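Local structure of putative hydrolase YdeN (Bacillus subtilis, 1UXO) at residues His121-Arg131 / Leu150-Leu158. The protein is a putative hydrolase of the RBBP9 family with an alpha/beta-hydrolase fold, probably a serine hydrolase, whose natural substrate is not established. The protein carries 2 engineered substitutions. Sequence-based numbering, arbitrary orientation.
Sequences HQKIIESAKHR and LAQQIDAAL
His121 lays one face of its imidazole against Gln153, whose CB stands 3.8 Å from the ring centroid and 14° off the normal, a CH-pi contact. In the ring plane, water 1 lies 2.6 Å from His121 NE2 and gives a weak hydrogen bond to Gln153 OE1, bridging ring and amide. One turn on, Ile124 CG2 meets Ile154 CG2 at 3.8 Å. Ile125 sets CG1 3.5 Å from Ile154 O, while CG2 covers the centre of one Arg131 guanidinium face. These residues bring helix 121-127 against the end of helix 144-153, the helix of a beta-alpha-beta crossover between parallel strands 128-136 and 157-161; a Schellman motif with Asp155 at C-prime terminates it. Arg131 folds back at chi3 (-64°), turning its guanidinium edge to that terminus: NE donates to Ile154 O and NH2 to Asp155 O (both 3.0 Å), with a long salt bridge to Asp155 OD2, while NH1 donates to Ala128 O in the guanidinium plane. A leucine here would probably leave the Ile154 and Asp155 carbonyls without these donors and the Asp155 carboxylate without its cation. Ala157 N donates to Arg131 O (3.1 Å, 150° at the hydrogen), a parallel-sheet bond between the two strands.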
loop_
_atom_site.group_PDB
_atom_site.type_symbol
_atom_site.label_atom_id
_atom_site.label_comp_id
_atom_site.label_asym_id
_atom_site.label_seq_id
_atom_site.Cartn_x
_atom_site.Cartn_y
_atom_site.Cartn_z
ATOM N N HIS A 121 -7.001 3.449 -14.373
ATOM C CA HIS A 121 -7.780 2.684 -13.351
ATOM C C HIS A 121 -8.081 1.251 -13.784
ATOM O O HIS A 121 -8.041 0.359 -12.973
ATOM C CB HIS A 121 -9.068 3.452 -12.910
ATOM C CG HIS A 121 -8.754 4.844 -12.385
ATOM N ND1 HIS A 121 -9.395 5.988 -12.813
ATOM C CD2 HIS A 121 -7.847 5.258 -11.480
ATOM C CE1 HIS A 121 -8.890 7.045 -12.204
ATOM N NE2 HIS A 121 -7.942 6.622 -11.394
ATOM N N GLN A 122 -8.392 1.056 -15.071
ATOM C CA GLN A 122 -8.740 -0.257 -15.560
ATOM C C GLN A 122 -7.549 -1.229 -15.445
ATOM O O GLN A 122 -7.694 -2.365 -15.065
ATOM C CB GLN A 122 -9.249 -0.174 -17.017
ATOM C CG GLN A 122 -9.649 -1.531 -17.581
ATOM C CD GLN A 122 -10.276 -1.463 -18.991
ATOM O OE1 GLN A 122 -10.587 -0.375 -19.512
ATOM N NE2 GLN A 122 -10.447 -2.629 -19.607
ATOM N N LYS A 123 -6.361 -0.756 -15.739
ATOM C CA LYS A 123 -5.170 -1.563 -15.635
ATOM C C LYS A 123 -4.948 -1.964 -14.161
ATOM O O LYS A 123 -4.617 -3.107 -13.869
ATOM C CB LYS A 123 -3.979 -0.750 -16.150
ATOM C CG LYS A 123 -2.607 -1.492 -15.973
ATOM C CD LYS A 123 -2.512 -2.787 -16.838
ATOM C CE LYS A 123 -1.023 -3.339 -16.972
ATOM N NZ LYS A 123 -0.577 -3.898 -15.698
ATOM N N ILE A 124 -5.097 -1.019 -13.238
ATOM C CA ILE A 124 -4.982 -1.342 -11.812
ATOM C C ILE A 124 -6.012 -2.372 -11.345
ATOM O O ILE A 124 -5.649 -3.323 -10.670
ATOM C CB ILE A 124 -5.056 -0.054 -10.962
ATOM C CG1 ILE A 124 -3.869 0.829 -11.326
ATOM C CG2 ILE A 124 -5.164 -0.398 -9.473
ATOM C CD1 ILE A 124 -4.067 2.287 -10.932
ATOM N N ILE A 125 -7.276 -2.197 -11.734
ATOM C CA ILE A 125 -8.297 -3.148 -11.444
ATOM C C ILE A 125 -7.934 -4.554 -11.977
ATOM O O ILE A 125 -8.050 -5.552 -11.265
ATOM C CB ILE A 125 -9.709 -2.664 -11.935
ATOM C CG1 ILE A 125 -10.170 -1.487 -11.087
ATOM C CG2 ILE A 125 -10.736 -3.846 -11.813
ATOM C CD1 ILE A 125 -11.329 -0.722 -11.654
ATOM N N GLU A 126 -7.416 -4.614 -13.202
ATOM C CA GLU A 126 -7.076 -5.882 -13.812
ATOM C C GLU A 126 -5.794 -6.487 -13.282
ATOM O O GLU A 126 -5.526 -7.596 -13.549
ATOM C CB GLU A 126 -7.008 -5.716 -15.338
ATOM C CG GLU A 126 -8.430 -5.569 -15.845
ATOM C CD GLU A 126 -8.565 -5.212 -17.294
ATOM O OE1 GLU A 126 -7.534 -5.152 -17.993
ATOM O OE2 GLU A 126 -9.726 -4.985 -17.714
ATOM N N SER A 127 -5.035 -5.721 -12.528
ATOM C CA SER A 127 -3.747 -6.139 -12.000
ATOM C C SER A 127 -3.776 -6.783 -10.600
ATOM O O SER A 127 -2.774 -7.377 -10.176
ATOM C CB SER A 127 -2.788 -4.926 -11.959
ATOM O OG SER A 127 -2.458 -4.543 -13.286
ATOM N N ALA A 128 -4.916 -6.705 -9.929
ATOM C CA ALA A 128 -5.059 -7.133 -8.532
ATOM C C ALA A 128 -6.436 -7.719 -8.302
ATOM O O ALA A 128 -7.445 -7.023 -8.396
ATOM C CB ALA A 128 -4.762 -6.007 -7.601
ATOM N N LYS A 129 -6.492 -9.008 -7.993
ATOM C CA LYS A 129 -7.796 -9.676 -7.852
ATOM C C LYS A 129 -8.655 -9.114 -6.724
ATOM O O LYS A 129 -9.875 -8.935 -6.861
ATOM C CB LYS A 129 -7.573 -11.194 -7.707
ATOM C CG LYS A 129 -8.802 -12.029 -7.515
ATOM C CD LYS A 129 -8.450 -13.529 -7.424
ATOM C CE LYS A 129 -9.684 -14.418 -7.614
ATOM N NZ LYS A 129 -9.555 -15.771 -6.911
ATOM N N HIS A 130 -8.028 -8.865 -5.598
ATOM C CA HIS A 130 -8.678 -8.324 -4.437
ATOM C C HIS A 130 -8.087 -6.961 -4.112
ATOM O O HIS A 130 -6.884 -6.815 -4.106
ATOM C CB HIS A 130 -8.467 -9.278 -3.257
ATOM C CG HIS A 130 -9.058 -10.650 -3.481
ATOM N ND1 HIS A 130 -10.406 -10.894 -3.421
ATOM C CD2 HIS A 130 -8.464 -11.839 -3.746
ATOM C CE1 HIS A 130 -10.630 -12.183 -3.682
ATOM N NE2 HIS A 130 -9.464 -12.786 -3.862
ATOM N N ARG A 131 -8.928 -5.967 -3.888
ATOM C CA ARG A 131 -8.445 -4.586 -3.637
ATOM C C ARG A 131 -9.187 -3.937 -2.468
ATOM O O ARG A 131 -10.411 -4.006 -2.410
ATOM C CB ARG A 131 -8.594 -3.740 -4.890
ATOM C CG ARG A 131 -8.068 -4.364 -6.187
ATOM C CD ARG A 131 -8.430 -3.590 -7.495
ATOM N NE ARG A 131 -9.885 -3.604 -7.670
ATOM C CZ ARG A 131 -10.603 -4.640 -8.121
ATOM N NH1 ARG A 131 -10.005 -5.787 -8.476
ATOM N NH2 ARG A 131 -11.931 -4.525 -8.212
ATOM N N LEU A 150 -10.053 7.450 -4.116
ATOM C CA LEU A 150 -9.240 6.419 -4.742
ATOM C C LEU A 150 -9.955 5.052 -4.742
ATOM O O LEU A 150 -9.948 4.332 -5.777
ATOM C CB LEU A 150 -7.884 6.313 -3.999
ATOM C CG LEU A 150 -7.016 5.135 -4.384
ATOM C CD1 LEU A 150 -6.710 5.169 -5.881
ATOM C CD2 LEU A 150 -5.757 5.061 -3.605
ATOM N N ALA A 151 -10.580 4.688 -3.592
ATOM C CA ALA A 151 -11.340 3.460 -3.516
ATOM C C ALA A 151 -12.411 3.371 -4.609
ATOM O O ALA A 151 -12.625 2.333 -5.239
ATOM C CB ALA A 151 -11.928 3.249 -2.120
ATOM N N GLN A 152 -13.063 4.468 -4.858
ATOM C CA GLN A 152 -14.031 4.498 -5.966
ATOM C C GLN A 152 -13.384 4.339 -7.329
ATOM O O GLN A 152 -13.902 3.616 -8.207
ATOM C CB GLN A 152 -14.830 5.800 -5.960
ATOM C CG GLN A 152 -15.677 6.011 -4.745
ATOM C CD GLN A 152 -16.165 7.419 -4.552
ATOM O OE1 GLN A 152 -15.672 8.379 -5.200
ATOM N NE2 GLN A 152 -17.078 7.585 -3.599
ATOM N N GLN A 153 -12.296 5.040 -7.557
ATOM C CA GLN A 153 -11.607 5.007 -8.853
ATOM C C GLN A 153 -11.113 3.596 -9.230
ATOM O O GLN A 153 -11.105 3.212 -10.414
ATOM C CB GLN A 153 -10.426 5.959 -8.801
ATOM C CG GLN A 153 -10.853 7.397 -8.778
ATOM C CD GLN A 153 -9.708 8.340 -8.619
ATOM O OE1 GLN A 153 -8.795 8.098 -7.809
ATOM N NE2 GLN A 153 -9.720 9.431 -9.411
ATOM N N ILE A 154 -10.674 2.842 -8.221
ATOM C CA ILE A 154 -10.151 1.495 -8.441
ATOM C C ILE A 154 -11.045 0.376 -7.897
ATOM O O ILE A 154 -10.571 -0.729 -7.741
ATOM C CB ILE A 154 -8.668 1.310 -7.944
ATOM C CG1 ILE A 154 -8.563 1.394 -6.406
ATOM C CG2 ILE A 154 -7.723 2.303 -8.667
ATOM C CD1 ILE A 154 -7.248 0.833 -5.853
ATOM N N ASP A 155 -12.338 0.646 -7.705
ATOM C CA ASP A 155 -13.288 -0.352 -7.257
ATOM C C ASP A 155 -12.713 -1.241 -6.146
ATOM O O ASP A 155 -12.696 -2.474 -6.230
ATOM C CB ASP A 155 -13.827 -1.208 -8.415
ATOM C CG ASP A 155 -14.930 -2.136 -7.961
ATOM O OD1 ASP A 155 -15.715 -1.726 -7.026
ATOM O OD2 ASP A 155 -15.108 -3.308 -8.454
ATOM N N ALA A 156 -12.262 -0.569 -5.094
ATOM C CA ALA A 156 -11.724 -1.205 -3.894
ATOM C C ALA A 156 -12.700 -1.074 -2.719
ATOM O O ALA A 156 -13.340 -0.070 -2.574
ATOM C CB ALA A 156 -10.416 -0.576 -3.517
ATOM N N ALA A 157 -12.755 -2.090 -1.866
ATOM C CA ALA A 157 -13.474 -2.057 -0.592
ATOM C C ALA A 157 -12.802 -1.038 0.303
ATOM O O ALA A 157 -11.573 -1.059 0.454
ATOM C CB ALA A 157 -13.401 -3.411 0.083
ATOM N N LEU A 158 -13.593 -0.135 0.865
ATOM C CA LEU A 158 -13.064 0.922 1.760
ATOM C C LEU A 158 -13.423 0.554 3.186
ATOM O O LEU A 158 -14.597 0.291 3.510
ATOM C CB LEU A 158 -13.669 2.249 1.415
ATOM C CG LEU A 158 -13.259 3.438 2.303
ATOM C CD1 LEU A 158 -11.819 3.846 2.034
ATOM C CD2 LEU A 158 -14.167 4.592 2.058
HETATM O O HOH W 1 -6.820 7.861 -9.419
#